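Local coordinates for tetratricopeptide repeat protein (Parabacteroides merdae ATCC 43184, PDB 4R7S) that is of unknown function but, as a helical tetratricopeptide repeat protein, probably serves as a scaffold that binds partner proteins or peptides, at residues M173-I178 and F204-P209. Numbering follows the deposited sequence.
Sequences MPRDWI and FTESEP
In this tetratricopeptide repeat array, the loop joining helices 159-172 and 178-189 meets the C-terminal end of helix 193-206 through W177, whose indole lies against E206 and S207. The CB of E206 stands over one face of the six-membered ring in a CH-pi contact, 3.7 Å from the W177 ring centroid and 20° off its normal. Beside it, CG of E206 approaches CH2 of W177 at 3.6 Å, and CB of S207 reaches CD1 of W177 at the same distance. On the opposite face, the backbone O of R175 lies above the rim of the pyrrole part, 3.2 Å from the W177 plane. In this all-helical fold, E206 is the last helical residue of 193-206 and S207 the first to leave helical backbone angles. A bend at chi2 (-83°) carries the E206 carboxylate out past the CH2 rim toward R175, its plane within 11° of the ring's. There OE1 of E206 forms a salt bridge with NH2 of R175 at 3.4 Å, the guanidinium almost perpendicular to the carboxylate. One water accepts from NH1 of R175 and donates to the carbonyl O of E206, at 3.1 Å from that O, and weakly to OE1. Were W177 an alanine, the E206 methylenes would probably lose their aromatic face and a gap open between loop and helix end.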
loop_
_atom_site.group_PDB
_atom_site.type_symbol
_atom_site.label_atom_id
_atom_site.label_comp_id
_atom_site.label_asym_id
_atom_site.label_seq_id
_atom_site.Cartn_x
_atom_site.Cartn_y
_atom_site.Cartn_z
HETATM N N MSE A 173 -20.683 3.322 7.111
HETATM C CA MSE A 173 -20.334 4.210 6.000
HETATM C C MSE A 173 -20.939 3.633 4.708
HETATM O O MSE A 173 -20.211 3.060 3.889
HETATM C CB MSE A 173 -18.807 4.389 5.903
HETATM C CG MSE A 173 -18.206 5.134 7.088
HETATM SE SE MSE A 173 -19.035 6.897 7.427
HETATM C CE MSE A 173 -18.221 7.847 5.901
ATOM N N PRO A 174 -22.275 3.762 4.510
ATOM C CA PRO A 174 -22.917 3.134 3.333
ATOM C C PRO A 174 -22.508 3.671 1.956
ATOM O O PRO A 174 -22.916 3.090 0.944
ATOM C CB PRO A 174 -24.418 3.355 3.573
ATOM C CG PRO A 174 -24.509 4.439 4.551
ATOM C CD PRO A 174 -23.280 4.379 5.400
ATOM N N ARG A 175 -21.684 4.722 1.910
ATOM C CA ARG A 175 -21.243 5.293 0.646
ATOM C C ARG A 175 -19.716 5.265 0.513
ATOM O O ARG A 175 -19.186 5.845 -0.430
ATOM C CB ARG A 175 -21.803 6.707 0.452
ATOM C CG ARG A 175 -23.262 6.698 0.022
ATOM C CD ARG A 175 -23.739 8.081 -0.383
ATOM N NE ARG A 175 -24.689 8.009 -1.498
ATOM C CZ ARG A 175 -24.424 8.386 -2.746
ATOM N NH1 ARG A 175 -23.237 8.898 -3.057
ATOM N NH2 ARG A 175 -25.350 8.271 -3.690
ATOM N N ASP A 176 -19.014 4.559 1.422
ATOM C CA ASP A 176 -17.569 4.362 1.307
ATOM C C ASP A 176 -17.399 3.155 0.369
ATOM O O ASP A 176 -17.278 2.001 0.800
ATOM C CB ASP A 176 -16.908 4.168 2.692
ATOM C CG ASP A 176 -15.392 3.952 2.690
ATOM O OD1 ASP A 176 -14.752 4.172 1.623
ATOM O OD2 ASP A 176 -14.841 3.586 3.758
ATOM N N TRP A 177 -17.447 3.444 -0.927
ATOM C CA TRP A 177 -17.446 2.479 -2.013
ATOM C C TRP A 177 -16.310 1.424 -1.965
ATOM O O TRP A 177 -16.582 0.269 -2.288
ATOM C CB TRP A 177 -17.469 3.199 -3.362
ATOM C CG TRP A 177 -18.563 4.236 -3.471
ATOM C CD1 TRP A 177 -18.399 5.574 -3.676
ATOM C CD2 TRP A 177 -19.977 4.032 -3.282
ATOM N NE1 TRP A 177 -19.619 6.204 -3.699
ATOM C CE2 TRP A 177 -20.605 5.283 -3.448
ATOM C CE3 TRP A 177 -20.780 2.902 -3.055
ATOM C CZ2 TRP A 177 -21.993 5.447 -3.339
ATOM C CZ3 TRP A 177 -22.158 3.057 -2.979
ATOM C CH2 TRP A 177 -22.752 4.318 -3.119
ATOM N N ILE A 178 -15.109 1.766 -1.499
ATOM C CA ILE A 178 -13.982 0.821 -1.442
ATOM C C ILE A 178 -14.263 -0.378 -0.497
ATOM O O ILE A 178 -13.591 -1.416 -0.572
ATOM C CB ILE A 178 -12.664 1.574 -1.080
ATOM C CG1 ILE A 178 -11.432 0.905 -1.686
ATOM C CG2 ILE A 178 -12.501 1.839 0.411
ATOM C CD1 ILE A 178 -11.372 0.928 -3.258
ATOM N N PHE A 204 -19.649 0.287 -9.744
ATOM C CA PHE A 204 -19.627 0.696 -11.136
ATOM C C PHE A 204 -20.667 1.756 -11.398
ATOM O O PHE A 204 -20.377 2.679 -12.147
ATOM C CB PHE A 204 -19.840 -0.505 -12.068
ATOM C CG PHE A 204 -18.563 -1.168 -12.534
ATOM C CD1 PHE A 204 -17.975 -2.181 -11.790
ATOM C CD2 PHE A 204 -17.967 -0.800 -13.737
ATOM C CE1 PHE A 204 -16.790 -2.787 -12.216
ATOM C CE2 PHE A 204 -16.790 -1.415 -14.168
ATOM C CZ PHE A 204 -16.207 -2.403 -13.401
ATOM N N THR A 205 -21.842 1.673 -10.744
ATOM C CA THR A 205 -22.936 2.627 -10.951
ATOM C C THR A 205 -22.685 3.975 -10.242
ATOM O O THR A 205 -23.006 5.027 -10.806
ATOM C CB THR A 205 -24.272 1.996 -10.493
ATOM O OG1 THR A 205 -24.386 0.687 -11.068
ATOM C CG2 THR A 205 -25.509 2.832 -10.884
ATOM N N GLU A 206 -22.117 3.939 -9.032
ATOM C CA GLU A 206 -21.956 5.099 -8.163
ATOM C C GLU A 206 -20.561 5.705 -8.073
ATOM O O GLU A 206 -20.425 6.784 -7.494
ATOM C CB GLU A 206 -22.361 4.699 -6.736
ATOM C CG GLU A 206 -23.787 4.188 -6.595
ATOM C CD GLU A 206 -24.888 5.218 -6.456
ATOM O OE1 GLU A 206 -24.597 6.438 -6.443
ATOM O OE2 GLU A 206 -26.059 4.789 -6.359
ATOM N N SER A 207 -19.529 5.019 -8.566
ATOM C CA SER A 207 -18.156 5.487 -8.391
ATOM C C SER A 207 -17.267 5.107 -9.618
ATOM O O SER A 207 -17.778 4.858 -10.712
ATOM C CB SER A 207 -17.617 4.897 -7.080
ATOM O OG SER A 207 -16.241 5.104 -6.807
ATOM N N GLU A 208 -15.935 5.138 -9.432
ATOM C CA GLU A 208 -14.917 4.807 -10.424
ATOM C C GLU A 208 -14.141 3.579 -9.877
ATOM O O GLU A 208 -13.373 3.708 -8.918
ATOM C CB GLU A 208 -14.009 6.023 -10.721
ATOM N N PRO A 209 -14.426 2.362 -10.402
ATOM C CA PRO A 209 -13.764 1.159 -9.869
ATOM C C PRO A 209 -12.237 1.141 -10.035
ATOM O O PRO A 209 -11.675 1.799 -10.920
ATOM C CB PRO A 209 -14.395 0.016 -10.686
ATOM C CG PRO A 209 -15.633 0.587 -11.273
ATOM C CD PRO A 209 -15.337 2.019 -11.517
HETATM O O HOH W 1 -22.319 8.836 -6.118
#